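Local atomic coordinates of CRISPR pre-crRNA endoribonuclease Cas5d (Mannheimia succiniciproducens, PDB entry 3KG4), a protein that processes precursor CRISPR RNA as a metal-independent Cas5-family endoribonuclease, a step in CRISPR-based defence against viruses and other mobile genetic elements. Residues 16-21 against 27-32; 9-14 against 154-159; 62-67 against 184-189. One frame throughout, in Å; residues are numbered along the deposited sequence.

Contact 1: residues 16-21 against 27-32; sequences ACFTRP and RVSYDV
Arg20 crosses one face of the Tyr30 ring at about a right angle. Its CG methylene stands over that face as a CH-pi donor, 3.9 Å from the centroid of the Tyr30 ring. Further along the side chain, Tyr30 CD1 lies over one face of the Arg20 guanidinium, shifted toward its rim, and with the two planes 54° apart this is a tilted approach and no parallel stack. At the guanidinium edge, in its plane, Arg20 NH1 donates to a water that passes its own protons to Ser29 O and Asp31 OD1. NE of Arg20 is salt-bridged to Glu22, so polar partners at two points fix the rotation of the group. Pro21 meets the far end of the tyrosine, its CD 3.2 Å from Tyr30 OH; that hydroxyl is hydrogen-bonded to the backbone N of Leu192.

Behind the side chains, the backbones form a single bridge, Thr19 with Ser29. Tyr30 N donates to Phe18 O at 2.7 Å, and Arg20 N to Val28 O at 2.8 Å. Ser29 adds a side-chain rung: with OG anti to the backbone N (chi1 -180°), it accepts from Phe18 N at 3.0 Å and donates to a lone pair of Tyr30 O at 2.7 Å. One small hydroxyl thus ties the two segments together. At the other end, the methylenes of Arg27 cover Cys17 SG and Thr19 OG1.

Strand 107-112 supports the pair, its Thr109 bonding the backbones of Arg27 and Ser29 while Leu111 packs on Phe18; Tyr30 leans on Met191 of strand 186-195.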
ATOM      1  N   ALA A  16     -10.663  -2.364  -6.133  1.00 25.69           N
ATOM      2  CA  ALA A  16      -9.635  -1.339  -5.915  1.00 25.43           C
ATOM      3  C   ALA A  16      -9.465  -0.513  -7.174  1.00 23.75           C
ATOM      4  O   ALA A  16      -9.618  -1.010  -8.269  1.00 25.72           O
ATOM      5  CB  ALA A  16      -8.271  -1.963  -5.538  1.00 24.15           C
ATOM      6  N   CYS A  17      -9.100   0.733  -7.008  1.00 24.62           N
ATOM      7  CA  CYS A  17      -8.806   1.571  -8.135  1.00 25.52           C
ATOM      8  C   CYS A  17      -7.676   2.532  -7.795  1.00 25.71           C
ATOM      9  O   CYS A  17      -7.873   3.544  -7.115  1.00 26.57           O
ATOM     10  CB  CYS A  17     -10.054   2.344  -8.617  1.00 26.38           C
ATOM     11  SG  CYS A  17      -9.689   3.137 -10.191  1.00 29.44           S
ATOM     12  N   PHE A  18      -6.471   2.166  -8.240  1.00 24.90           N
ATOM     13  CA  PHE A  18      -5.302   2.990  -8.088  1.00 24.26           C
ATOM     14  C   PHE A  18      -5.077   3.693  -9.411  1.00 25.13           C
ATOM     15  O   PHE A  18      -4.440   3.175 -10.345  1.00 23.95           O
ATOM     16  CB  PHE A  18      -4.107   2.131  -7.691  1.00 24.11           C
ATOM     17  CG  PHE A  18      -4.399   1.237  -6.557  1.00 23.72           C
ATOM     18  CD1 PHE A  18      -4.560   1.753  -5.267  1.00 24.75           C
ATOM     19  CD2 PHE A  18      -4.604  -0.119  -6.762  1.00 24.21           C
ATOM     20  CE1 PHE A  18      -4.875   0.876  -4.182  1.00 25.17           C
ATOM     21  CE2 PHE A  18      -4.905  -0.967  -5.709  1.00 23.96           C
ATOM     22  CZ  PHE A  18      -5.040  -0.475  -4.424  1.00 23.81           C
ATOM     23  N   THR A  19      -5.642   4.883  -9.500  1.00 24.78           N
ATOM     24  CA  THR A  19      -5.874   5.486 -10.788  1.00 24.63           C
ATOM     25  C   THR A  19      -4.590   5.847 -11.556  1.00 24.99           C
ATOM     26  O   THR A  19      -3.706   6.505 -11.033  1.00 24.04           O
ATOM     27  CB  THR A  19      -6.765   6.752 -10.607  1.00 25.11           C
ATOM     28  OG1 THR A  19      -7.983   6.361  -9.958  1.00 24.89           O
ATOM     29  CG2 THR A  19      -7.053   7.388 -11.964  1.00 24.33           C
ATOM     30  N   ARG A  20      -4.492   5.414 -12.818  1.00 26.63           N
ATOM     31  CA  ARG A  20      -3.335   5.719 -13.672  1.00 28.01           C
ATOM     32  C   ARG A  20      -3.449   7.198 -14.119  1.00 31.01           C
ATOM     33  O   ARG A  20      -4.504   7.643 -14.556  1.00 30.08           O
ATOM     34  CB  ARG A  20      -3.246   4.805 -14.909  1.00 27.80           C
ATOM     35  CG  ARG A  20      -3.204   3.321 -14.593  1.00 27.22           C
ATOM     36  CD  ARG A  20      -2.945   2.440 -15.852  1.00 26.91           C
ATOM     37  NE  ARG A  20      -1.618   2.792 -16.349  1.00 29.48           N
ATOM     38  CZ  ARG A  20      -0.520   2.043 -16.321  1.00 28.71           C
ATOM     39  NH1 ARG A  20      -0.506   0.782 -15.890  1.00 29.21           N
ATOM     40  NH2 ARG A  20       0.588   2.576 -16.785  1.00 29.00           N
ATOM     41  N   PRO A  21      -2.374   7.965 -13.978  1.00 34.98           N
ATOM     42  CA  PRO A  21      -2.542   9.412 -14.209  1.00 37.22           C
ATOM     43  C   PRO A  21      -2.599   9.787 -15.687  1.00 38.43           C
ATOM     44  O   PRO A  21      -3.247  10.776 -16.041  1.00 39.51           O
ATOM     45  CB  PRO A  21      -1.330  10.030 -13.493  1.00 37.69           C
ATOM     46  CG  PRO A  21      -0.255   8.926 -13.547  1.00 37.10           C
ATOM     47  CD  PRO A  21      -1.042   7.623 -13.436  1.00 35.66           C
ATOM     48  N   ARG A  27     -11.295   6.604 -15.936  1.00 30.26           N
ATOM     49  CA  ARG A  27     -10.471   6.167 -14.828  1.00 29.09           C
ATOM     50  C   ARG A  27     -10.118   4.687 -15.054  1.00 26.17           C
ATOM     51  O   ARG A  27     -10.996   3.856 -15.245  1.00 24.61           O
ATOM     52  CB  ARG A  27     -11.268   6.342 -13.568  1.00 29.79           C
ATOM     53  CG  ARG A  27     -10.599   6.022 -12.290  1.00 33.89           C
ATOM     54  CD  ARG A  27     -11.404   6.612 -11.076  1.00 38.64           C
ATOM     55  NE  ARG A  27     -11.315   8.078 -10.989  1.00 40.66           N
ATOM     56  CZ  ARG A  27     -11.704   8.811  -9.938  1.00 43.63           C
ATOM     57  NH1 ARG A  27     -12.229   8.256  -8.841  1.00 41.90           N
ATOM     58  NH2 ARG A  27     -11.575  10.128  -9.982  1.00 45.19           N
ATOM     59  N   VAL A  28      -8.832   4.401 -15.046  1.00 24.33           N
ATOM     60  CA  VAL A  28      -8.299   3.041 -15.208  1.00 23.81           C
ATOM     61  C   VAL A  28      -7.239   2.789 -14.128  1.00 22.53           C
ATOM     62  O   VAL A  28      -6.355   3.602 -13.947  1.00 22.39           O
ATOM     63  CB  VAL A  28      -7.606   2.852 -16.575  1.00 25.19           C
ATOM     64  CG1 VAL A  28      -7.063   1.421 -16.715  1.00 23.72           C
ATOM     65  CG2 VAL A  28      -8.595   3.174 -17.745  1.00 25.09           C
ATOM     66  N   SER A  29      -7.390   1.687 -13.404  1.00 21.87           N
ATOM     67  CA  SER A  29      -6.469   1.351 -12.293  1.00 21.89           C
ATOM     68  C   SER A  29      -5.145   0.791 -12.829  1.00 21.74           C
ATOM     69  O   SER A  29      -5.063   0.112 -13.869  1.00 21.90           O
ATOM     70  CB  SER A  29      -7.107   0.310 -11.360  1.00 22.49           C
ATOM     71  OG  SER A  29      -6.259  -0.059 -10.237  1.00 21.53           O
ATOM     72  N   TYR A  30      -4.102   1.078 -12.079  1.00 21.99           N
ATOM     73  CA  TYR A  30      -2.883   0.345 -12.172  1.00 20.80           C
ATOM     74  C   TYR A  30      -3.162  -1.115 -11.831  1.00 21.09           C
ATOM     75  O   TYR A  30      -4.225  -1.454 -11.282  1.00 22.09           O
ATOM     76  CB  TYR A  30      -1.911   0.890 -11.194  1.00 20.86           C
ATOM     77  CG  TYR A  30      -1.163   2.123 -11.575  1.00 21.49           C
ATOM     78  CD1 TYR A  30      -0.281   2.124 -12.661  1.00 21.69           C
ATOM     79  CD2 TYR A  30      -1.231   3.249 -10.793  1.00 19.67           C
ATOM     80  CE1 TYR A  30       0.471   3.252 -12.974  1.00 21.37           C
ATOM     81  CE2 TYR A  30      -0.487   4.386 -11.098  1.00 21.22           C
ATOM     82  CZ  TYR A  30       0.362   4.365 -12.195  1.00 20.39           C
ATOM     83  OH  TYR A  30       1.128   5.460 -12.513  1.00 24.84           O
ATOM     84  N   ASP A  31      -2.216  -1.979 -12.180  1.00 20.89           N
ATOM     85  CA  ASP A  31      -2.348  -3.415 -11.950  1.00 22.11           C
ATOM     86  C   ASP A  31      -2.266  -3.817 -10.497  1.00 20.72           C
ATOM     87  O   ASP A  31      -2.790  -4.876 -10.142  1.00 22.64           O
ATOM     88  CB  ASP A  31      -1.245  -4.206 -12.710  1.00 21.67           C
ATOM     89  CG  ASP A  31      -1.382  -4.139 -14.190  1.00 25.56           C
ATOM     90  OD1 ASP A  31      -2.235  -3.383 -14.697  1.00 24.82           O
ATOM     91  OD2 ASP A  31      -0.652  -4.911 -14.883  1.00 27.04           O
ATOM     92  N   VAL A  32      -1.629  -2.989  -9.682  1.00 19.94           N
ATOM     93  CA  VAL A  32      -1.427  -3.252  -8.256  1.00 19.32           C
ATOM     94  C   VAL A  32      -1.445  -1.912  -7.513  1.00 19.99           C
ATOM     95  O   VAL A  32      -1.357  -0.823  -8.101  1.00 18.74           O
ATOM     96  CB  VAL A  32      -0.044  -3.921  -7.985  1.00 18.20           C
ATOM     97  CG1 VAL A  32       0.118  -5.281  -8.806  1.00 19.38           C
ATOM     98  CG2 VAL A  32       1.101  -2.977  -8.371  1.00 21.12           C
TER
HETATM   99  O   HOH W   1      -3.011  -0.905 -15.342  1.00 19.82           O
HETATM  100  O   HOH W   2      -7.116   6.729 -15.254  1.00 27.26           O

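Contact 2: residues 9-14 against 154-159; sequences LHIWGD and PCMGVR
Met156 points its side chain at the strand end formed by Ile11, Trp12 and Gly13, and the sulfur and the terminal methyl take different partners. SD lies alongside the tip of Ile11, 4.1 Å from its CD1, the two side chains crossing obliquely. CE passes on to the backbone and rests 3.5 Å from Trp12 C and 3.9 Å from Gly13 N, so it packs against the peptide link between these two residues. Bends at chi2 (-74°) and chi3 turn the terminal methyl end-on to the strand backbone. Ile11 answers with CG1 held between its backbone N and carbonyl carbon (chi1 64°), which brings CD1 up to the sulfur.

No hydrogen bond joins the segments, and their closest CA atoms, Gly13 and Met156, are 7.4 Å apart; the contact is one of apolar packing by a single inserted side chain. Gly13 has no side chain between its backbone and the methionine. The Trp12 side chain leaves the backbone away from Met156, and on the other face of the strand its CE3 sits 3.6 Å above the plane of the His10 ring, over the centre, while the indole also meets the ring of His164.

Val114 and Ala163 adjoin Met156, and Ile41 of helix 35-45 and Phe165 of strand 164-167 adjoin Ile11, completing a buried apolar layer. Strands 7-13, 51-60, 114-124 and 164-167, with helices 35-45 and 135-146 between them, follow the beta-alpha-beta-beta-alpha-beta order of the ferredoxin-like fold of RAMP proteins, with residues 154-159 in the connection that leads from the second helix to the fourth strand of that unit.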
ATOM      1  N   LEU A   9       1.265  -5.309   7.090  1.00 27.60           N
ATOM      2  CA  LEU A   9      -0.186  -5.160   7.121  1.00 27.64           C
ATOM      3  C   LEU A   9      -0.778  -5.924   5.940  1.00 26.81           C
ATOM      4  O   LEU A   9      -0.439  -5.687   4.769  1.00 26.79           O
ATOM      5  CB  LEU A   9      -0.599  -3.667   7.092  1.00 26.73           C
ATOM      6  CG  LEU A   9      -2.094  -3.361   7.317  1.00 26.26           C
ATOM      7  CD1 LEU A   9      -2.505  -3.554   8.807  1.00 26.88           C
ATOM      8  CD2 LEU A   9      -2.450  -1.947   6.813  1.00 26.90           C
ATOM      9  N   HIS A  10      -1.652  -6.859   6.258  1.00 26.30           N
ATOM     10  CA  HIS A  10      -2.448  -7.582   5.289  1.00 26.24           C
ATOM     11  C   HIS A  10      -3.663  -6.732   4.943  1.00 26.42           C
ATOM     12  O   HIS A  10      -4.372  -6.234   5.845  1.00 25.81           O
ATOM     13  CB  HIS A  10      -2.872  -8.930   5.898  1.00 26.34           C
ATOM     14  CG  HIS A  10      -3.626  -9.825   4.956  1.00 27.60           C
ATOM     15  ND1 HIS A  10      -4.527 -10.765   5.392  1.00 28.29           N
ATOM     16  CD2 HIS A  10      -3.642  -9.891   3.600  1.00 29.21           C
ATOM     17  CE1 HIS A  10      -5.032 -11.410   4.352  1.00 32.40           C
ATOM     18  NE2 HIS A  10      -4.498 -10.908   3.250  1.00 30.98           N
ATOM     19  N   ILE A  11      -3.864  -6.460   3.657  1.00 26.68           N
ATOM     20  CA  ILE A  11      -5.034  -5.691   3.202  1.00 27.78           C
ATOM     21  C   ILE A  11      -5.743  -6.422   2.084  1.00 28.99           C
ATOM     22  O   ILE A  11      -5.112  -7.114   1.292  1.00 29.01           O
ATOM     23  CB  ILE A  11      -4.647  -4.231   2.774  1.00 27.88           C
ATOM     24  CG1 ILE A  11      -3.698  -4.236   1.552  1.00 27.99           C
ATOM     25  CG2 ILE A  11      -4.055  -3.492   3.965  1.00 27.04           C
ATOM     26  CD1 ILE A  11      -3.337  -2.817   0.989  1.00 24.88           C
ATOM     27  N   TRP A  12      -7.068  -6.295   2.032  1.00 29.07           N
ATOM     28  CA  TRP A  12      -7.823  -6.879   0.959  1.00 29.89           C
ATOM     29  C   TRP A  12      -9.126  -6.120   0.703  1.00 29.92           C
ATOM     30  O   TRP A  12      -9.554  -5.279   1.506  1.00 30.39           O
ATOM     31  CB  TRP A  12      -8.109  -8.342   1.260  1.00 29.83           C
ATOM     32  CG  TRP A  12      -8.939  -8.522   2.481  1.00 31.85           C
ATOM     33  CD1 TRP A  12     -10.291  -8.671   2.519  1.00 35.57           C
ATOM     34  CD2 TRP A  12      -8.491  -8.562   3.857  1.00 32.71           C
ATOM     35  NE1 TRP A  12     -10.725  -8.802   3.836  1.00 34.89           N
ATOM     36  CE2 TRP A  12      -9.644  -8.743   4.670  1.00 34.54           C
ATOM     37  CE3 TRP A  12      -7.247  -8.447   4.480  1.00 33.20           C
ATOM     38  CZ2 TRP A  12      -9.582  -8.833   6.074  1.00 35.67           C
ATOM     39  CZ3 TRP A  12      -7.184  -8.548   5.890  1.00 35.36           C
ATOM     40  CH2 TRP A  12      -8.352  -8.742   6.663  1.00 36.32           C
ATOM     41  N   GLY A  13      -9.753  -6.441  -0.413  1.00 30.51           N
ATOM     42  CA  GLY A  13     -10.985  -5.759  -0.828  1.00 31.39           C
ATOM     43  C   GLY A  13     -11.553  -6.401  -2.060  1.00 31.11           C
ATOM     44  O   GLY A  13     -10.832  -6.995  -2.840  1.00 31.99           O
ATOM     45  N   ASP A  14     -12.865  -6.290  -2.247  1.00 31.83           N
ATOM     46  CA  ASP A  14     -13.499  -6.861  -3.427  1.00 31.96           C
ATOM     47  C   ASP A  14     -13.146  -6.052  -4.668  1.00 30.34           C
ATOM     48  O   ASP A  14     -13.130  -6.597  -5.751  1.00 29.92           O
ATOM     49  CB  ASP A  14     -15.024  -6.889  -3.270  1.00 33.32           C
ATOM     50  CG  ASP A  14     -15.508  -7.936  -2.242  1.00 36.43           C
ATOM     51  OD1 ASP A  14     -14.694  -8.757  -1.763  1.00 38.37           O
ATOM     52  OD2 ASP A  14     -16.720  -7.902  -1.920  1.00 39.82           O
ATOM     53  N   PRO A 154      -9.366   3.265   5.939  1.00 38.80           N
ATOM     54  CA  PRO A 154      -8.513   3.137   4.741  1.00 36.55           C
ATOM     55  C   PRO A 154      -9.302   2.646   3.509  1.00 34.33           C
ATOM     56  O   PRO A 154     -10.287   1.928   3.616  1.00 32.95           O
ATOM     57  CB  PRO A 154      -7.438   2.137   5.177  1.00 36.61           C
ATOM     58  CG  PRO A 154      -8.038   1.347   6.259  1.00 38.67           C
ATOM     59  CD  PRO A 154      -9.034   2.258   6.965  1.00 38.67           C
ATOM     60  N   CYS A 155      -8.818   3.049   2.338  1.00 33.27           N
ATOM     61  CA  CYS A 155      -9.485   2.732   1.096  0.50 32.73           C
ATOM     62  C   CYS A 155      -8.460   2.252   0.086  1.00 31.82           C
ATOM     63  O   CYS A 155      -7.271   2.526   0.209  1.00 31.37           O
ATOM     64  CB  CYS A 155     -10.259   3.938   0.553  0.50 32.66           C
ATOM     65  SG  CYS A 155      -9.282   5.256  -0.121  0.50 35.45           S
ATOM     66  N   MET A 156      -8.955   1.501  -0.891  1.00 29.47           N
ATOM     67  CA  MET A 156      -8.147   0.937  -1.924  1.00 27.97           C
ATOM     68  C   MET A 156      -8.142   1.878  -3.122  1.00 27.54           C
ATOM     69  O   MET A 156      -8.696   1.563  -4.150  1.00 26.44           O
ATOM     70  CB  MET A 156      -8.723  -0.411  -2.299  1.00 27.93           C
ATOM     71  CG  MET A 156      -8.530  -1.424  -1.213  1.00 28.05           C
ATOM     72  SD  MET A 156      -6.786  -1.972  -1.152  1.00 18.90           S
ATOM     73  CE  MET A 156      -7.124  -3.603  -0.714  1.00 26.52           C
ATOM     74  N   GLY A 157      -7.510   3.033  -2.952  1.00 27.40           N
ATOM     75  CA  GLY A 157      -7.249   3.965  -4.029  1.00 29.19           C
ATOM     76  C   GLY A 157      -8.298   5.039  -4.238  1.00 30.19           C
ATOM     77  O   GLY A 157      -7.956   6.144  -4.632  1.00 33.53           O
ATOM     78  N   VAL A 158      -9.560   4.709  -4.047  1.00 31.51           N
ATOM     79  CA  VAL A 158     -10.629   5.716  -4.109  1.00 31.95           C
ATOM     80  C   VAL A 158     -11.575   5.501  -2.954  1.00 33.02           C
ATOM     81  O   VAL A 158     -11.774   4.380  -2.493  1.00 31.76           O
ATOM     82  CB  VAL A 158     -11.416   5.680  -5.455  1.00 32.65           C
ATOM     83  CG1 VAL A 158     -10.484   6.070  -6.642  1.00 32.84           C
ATOM     84  CG2 VAL A 158     -12.055   4.315  -5.660  1.00 30.04           C
ATOM     85  N   ARG A 159     -12.206   6.588  -2.518  1.00 34.22           N
ATOM     86  CA  ARG A 159     -13.015   6.574  -1.290  1.00 34.34           C
ATOM     87  C   ARG A 159     -14.101   5.491  -1.251  1.00 34.24           C
ATOM     88  O   ARG A 159     -14.365   4.920  -0.207  1.00 34.13           O
ATOM     89  CB  ARG A 159     -13.609   7.993  -1.031  1.00 35.05           C
TER

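Contact 3: residues 62-67 against 184-189; sequences KPIRFE and FNRDLG
Ile64 and Arg186 make an apolar-to-guanidinium contact between the two sheets of the protein. Ile64 lies just ahead of strand 66-70 in the smaller mixed sheet, whereas Arg186 begins strand 186-195, the outermost strand on its side of the large antiparallel sheet, where a classic beta bulge at Leu188 and Gly189 faces Ala208.

The side chains approach from opposite directions. The CD1 methyl of Ile64 sits over one face of the Arg186 guanidinium, 3.6 Å from NH1 and displaced from the centre toward the rim; CG2 of Ile64 adds a looser touch on the same nitrogen, Arg186 NH1, at 4.1 Å. An extended outer torsion in Ile64 (chi2 173°) carries CD1 out far enough to reach the group. On the other side, Arg186 has CG anti to the backbone N (chi1 -174°), which extends the side chain off the strand toward Ile64 before it bends at chi3. The same Ile64 CD1 just reaches Leu188 CD2 at 4.5 Å, so it bridges a charged and an apolar neighbour two residues apart on the strand.

No hydrogen bond crosses between the segments. NH1 of Arg186 finds its strong partner in Asp31, and its NH2 has a long, weak ion pair with Glu183. Glu183 also accepts a hydrogen bond from the backbone N of Ile64, so it touches both segments, weakly in the case of Arg186.

Next to the bulge, Asp187 closes an Asx turn: Gly189 N donates to Asp187 OD1 at 2.9 Å, arriving from above the carboxylate plane, 49° out of it.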
ATOM      1  N   LYS A  62      -3.164 -11.984  -5.083  1.00 28.76           N
ATOM      2  CA  LYS A  62      -4.240 -12.491  -5.880  1.00 29.78           C
ATOM      3  C   LYS A  62      -4.073 -12.106  -7.354  1.00 29.67           C
ATOM      4  O   LYS A  62      -3.468 -11.095  -7.658  1.00 28.73           O
ATOM      5  CB  LYS A  62      -5.567 -11.991  -5.328  1.00 29.96           C
ATOM      6  CG  LYS A  62      -6.004 -12.713  -4.055  1.00 34.26           C
ATOM      7  CD  LYS A  62      -7.375 -12.259  -3.633  1.00 39.10           C
ATOM      8  CE  LYS A  62      -8.185 -13.365  -2.983  1.00 41.15           C
ATOM      9  NZ  LYS A  62      -9.433 -12.823  -2.343  1.00 42.18           N
ATOM     10  N   PRO A  63      -4.566 -12.955  -8.265  1.00 30.70           N
ATOM     11  CA  PRO A  63      -4.418 -12.685  -9.685  1.00 31.53           C
ATOM     12  C   PRO A  63      -4.986 -11.315 -10.058  1.00 30.29           C
ATOM     13  O   PRO A  63      -5.975 -10.885  -9.500  1.00 30.15           O
ATOM     14  CB  PRO A  63      -5.222 -13.814 -10.358  1.00 31.50           C
ATOM     15  CG  PRO A  63      -5.447 -14.821  -9.287  1.00 33.26           C
ATOM     16  CD  PRO A  63      -5.478 -14.080  -8.014  1.00 31.32           C
ATOM     17  N   ILE A  64      -4.253 -10.628 -10.928  1.00 30.68           N
ATOM     18  CA  ILE A  64      -4.587  -9.307 -11.429  1.00 29.82           C
ATOM     19  C   ILE A  64      -5.782  -9.414 -12.384  1.00 30.33           C
ATOM     20  O   ILE A  64      -5.669 -10.019 -13.462  1.00 30.18           O
ATOM     21  CB  ILE A  64      -3.331  -8.663 -12.092  1.00 29.99           C
ATOM     22  CG1 ILE A  64      -2.190  -8.598 -11.064  1.00 30.77           C
ATOM     23  CG2 ILE A  64      -3.646  -7.234 -12.620  1.00 26.17           C
ATOM     24  CD1 ILE A  64      -0.841  -8.148 -11.585  1.00 30.88           C
ATOM     25  N   ARG A  65      -6.929  -8.858 -11.977  1.00 30.65           N
ATOM     26  CA  ARG A  65      -8.163  -8.916 -12.774  1.00 31.49           C
ATOM     27  C   ARG A  65      -8.949  -7.612 -12.713  1.00 30.11           C
ATOM     28  O   ARG A  65      -8.997  -6.986 -11.666  1.00 28.81           O
ATOM     29  CB  ARG A  65      -9.051 -10.058 -12.312  1.00 32.35           C
ATOM     30  CG  ARG A  65      -8.536 -11.376 -12.891  1.00 38.04           C
ATOM     31  CD  ARG A  65      -9.323 -12.578 -12.431  1.00 44.11           C
ATOM     32  NE  ARG A  65      -9.749 -12.467 -11.035  1.00 45.17           N
ATOM     33  CZ  ARG A  65     -10.995 -12.225 -10.643  1.00 49.37           C
ATOM     34  NH1 ARG A  65     -11.979 -12.053 -11.531  1.00 50.79           N
ATOM     35  NH2 ARG A  65     -11.260 -12.135  -9.347  1.00 51.24           N
ATOM     36  N   PHE A  66      -9.591  -7.256 -13.823  1.00 29.69           N
ATOM     37  CA  PHE A  66     -10.233  -5.957 -13.990  1.00 29.43           C
ATOM     38  C   PHE A  66     -11.702  -6.113 -14.324  1.00 31.17           C
ATOM     39  O   PHE A  66     -12.126  -7.134 -14.893  1.00 30.59           O
ATOM     40  CB  PHE A  66      -9.573  -5.189 -15.125  1.00 29.22           C
ATOM     41  CG  PHE A  66      -8.166  -4.799 -14.852  1.00 27.53           C
ATOM     42  CD1 PHE A  66      -7.883  -3.681 -14.107  1.00 23.68           C
ATOM     43  CD2 PHE A  66      -7.100  -5.511 -15.397  1.00 25.92           C
ATOM     44  CE1 PHE A  66      -6.578  -3.296 -13.878  1.00 27.03           C
ATOM     45  CE2 PHE A  66      -5.804  -5.131 -15.123  1.00 24.40           C
ATOM     46  CZ  PHE A  66      -5.552  -4.015 -14.385  1.00 23.83           C
ATOM     47  N   GLU A  67     -12.487  -5.109 -13.966  1.00 31.75           N
ATOM     48  CA  GLU A  67     -13.907  -5.048 -14.345  1.00 33.99           C
ATOM     49  C   GLU A  67     -14.243  -3.581 -14.597  1.00 33.15           C
ATOM     50  O   GLU A  67     -13.804  -2.704 -13.836  1.00 33.59           O
ATOM     51  CB  GLU A  67     -14.768  -5.637 -13.208  1.00 35.05           C
ATOM     52  CG  GLU A  67     -16.270  -5.721 -13.442  1.00 39.78           C
ATOM     53  CD  GLU A  67     -17.023  -6.192 -12.174  1.00 44.44           C
ATOM     54  OE1 GLU A  67     -16.679  -7.248 -11.605  1.00 49.99           O
ATOM     55  OE2 GLU A  67     -17.950  -5.495 -11.715  1.00 52.15           O
ATOM     56  N   PHE A 184       3.655 -14.649 -11.278  1.00 41.73           N
ATOM     57  CA  PHE A 184       4.523 -14.452 -10.157  1.00 40.00           C
ATOM     58  C   PHE A 184       5.648 -13.440 -10.478  1.00 37.30           C
ATOM     59  O   PHE A 184       6.210 -12.816  -9.592  1.00 35.49           O
ATOM     60  CB  PHE A 184       5.103 -15.839  -9.827  1.00 40.38           C
ATOM     61  CG  PHE A 184       5.332 -16.093  -8.368  1.00 42.75           C
ATOM     62  CD1 PHE A 184       4.371 -15.771  -7.422  1.00 42.85           C
ATOM     63  CD2 PHE A 184       6.511 -16.678  -7.942  1.00 46.55           C
ATOM     64  CE1 PHE A 184       4.580 -16.007  -6.086  1.00 45.32           C
ATOM     65  CE2 PHE A 184       6.737 -16.918  -6.596  1.00 48.03           C
ATOM     66  CZ  PHE A 184       5.760 -16.573  -5.666  1.00 48.37           C
ATOM     67  N   ASN A 185       6.003 -13.341 -11.754  1.00 35.73           N
ATOM     68  CA  ASN A 185       7.107 -12.518 -12.205  1.00 35.56           C
ATOM     69  C   ASN A 185       6.586 -11.726 -13.378  1.00 35.05           C
ATOM     70  O   ASN A 185       6.126 -12.320 -14.364  1.00 34.79           O
ATOM     71  CB  ASN A 185       8.295 -13.386 -12.604  1.00 35.84           C
ATOM     72  CG  ASN A 185       8.930 -14.088 -11.420  1.00 35.49           C
ATOM     73  OD1 ASN A 185       9.620 -13.471 -10.616  1.00 31.91           O
ATOM     74  ND2 ASN A 185       8.729 -15.409 -11.330  1.00 38.34           N
ATOM     75  N   ARG A 186       6.552 -10.395 -13.221  1.00 33.44           N
ATOM     76  CA  ARG A 186       5.939  -9.496 -14.197  1.00 32.35           C
ATOM     77  C   ARG A 186       6.578  -8.102 -14.138  1.00 30.78           C
ATOM     78  O   ARG A 186       6.710  -7.541 -13.074  1.00 28.53           O
ATOM     79  CB  ARG A 186       4.444  -9.302 -13.954  1.00 33.25           C
ATOM     80  CG  ARG A 186       3.788  -8.500 -15.043  1.00 36.76           C
ATOM     81  CD  ARG A 186       2.337  -8.101 -14.745  1.00 42.26           C
ATOM     82  NE  ARG A 186       1.422  -9.189 -15.012  1.00 44.58           N
ATOM     83  CZ  ARG A 186       0.110  -9.065 -15.182  1.00 45.90           C
ATOM     84  NH1 ARG A 186      -0.473  -7.870 -15.127  1.00 45.05           N
ATOM     85  NH2 ARG A 186      -0.619 -10.153 -15.429  1.00 46.30           N
ATOM     86  N   ASP A 187       6.899  -7.545 -15.303  1.00 29.05           N
ATOM     87  CA  ASP A 187       7.329  -6.159 -15.373  1.00 28.40           C
ATOM     88  C   ASP A 187       6.051  -5.310 -15.396  1.00 27.83           C
ATOM     89  O   ASP A 187       5.315  -5.317 -16.368  1.00 27.63           O
ATOM     90  CB  ASP A 187       8.131  -5.937 -16.649  1.00 28.82           C
ATOM     91  CG  ASP A 187       8.693  -4.525 -16.752  1.00 30.09           C
ATOM     92  OD1 ASP A 187       8.465  -3.651 -15.850  1.00 26.25           O
ATOM     93  OD2 ASP A 187       9.348  -4.302 -17.774  1.00 29.05           O
ATOM     94  N   LEU A 188       5.795  -4.570 -14.334  1.00 25.90           N
ATOM     95  CA  LEU A 188       4.583  -3.722 -14.304  1.00 26.39           C
ATOM     96  C   LEU A 188       4.815  -2.371 -14.980  1.00 26.11           C
ATOM     97  O   LEU A 188       3.889  -1.606 -15.150  1.00 27.67           O
ATOM     98  CB  LEU A 188       4.131  -3.532 -12.834  1.00 26.66           C
ATOM     99  CG  LEU A 188       3.679  -4.869 -12.208  1.00 28.96           C
ATOM    100  CD1 LEU A 188       3.548  -4.799 -10.734  1.00 30.70           C
ATOM    101  CD2 LEU A 188       2.372  -5.310 -12.830  1.00 29.17           C
ATOM    102  N   GLY A 189       6.054  -2.052 -15.346  1.00 25.08           N
ATOM    103  CA  GLY A 189       6.318  -0.782 -16.035  1.00 24.57           C
ATOM    104  C   GLY A 189       6.433   0.374 -15.035  1.00 24.08           C
ATOM    105  O   GLY A 189       6.607   0.174 -13.826  1.00 24.15           O
TER

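In the fold
Contact 1 touches both of the others. Toward contact 2, whose centre is 13 Å away, Cys17 N probably donates a hydrogen bond to Met156 O at 3.0 Å, and Ala16 CB packs 3.6 Å from Met156 CB, so Met156, whose side chain reaches strand 7-13, also meets residues 16-21 through both its carbonyl and its CB. Toward contact 3, with centres 12 Å apart, the joint is the salt bridge of Asp31 OD2 to Arg186 NH1, 3.0 Å, while Asp31 OD1 lies 3.4 Å from Phe66 CZ. Contacts 2 and 3 do not meet: their centres are about 17 Å apart and their nearest atoms about 6 Å, although both reach the large antiparallel sheet.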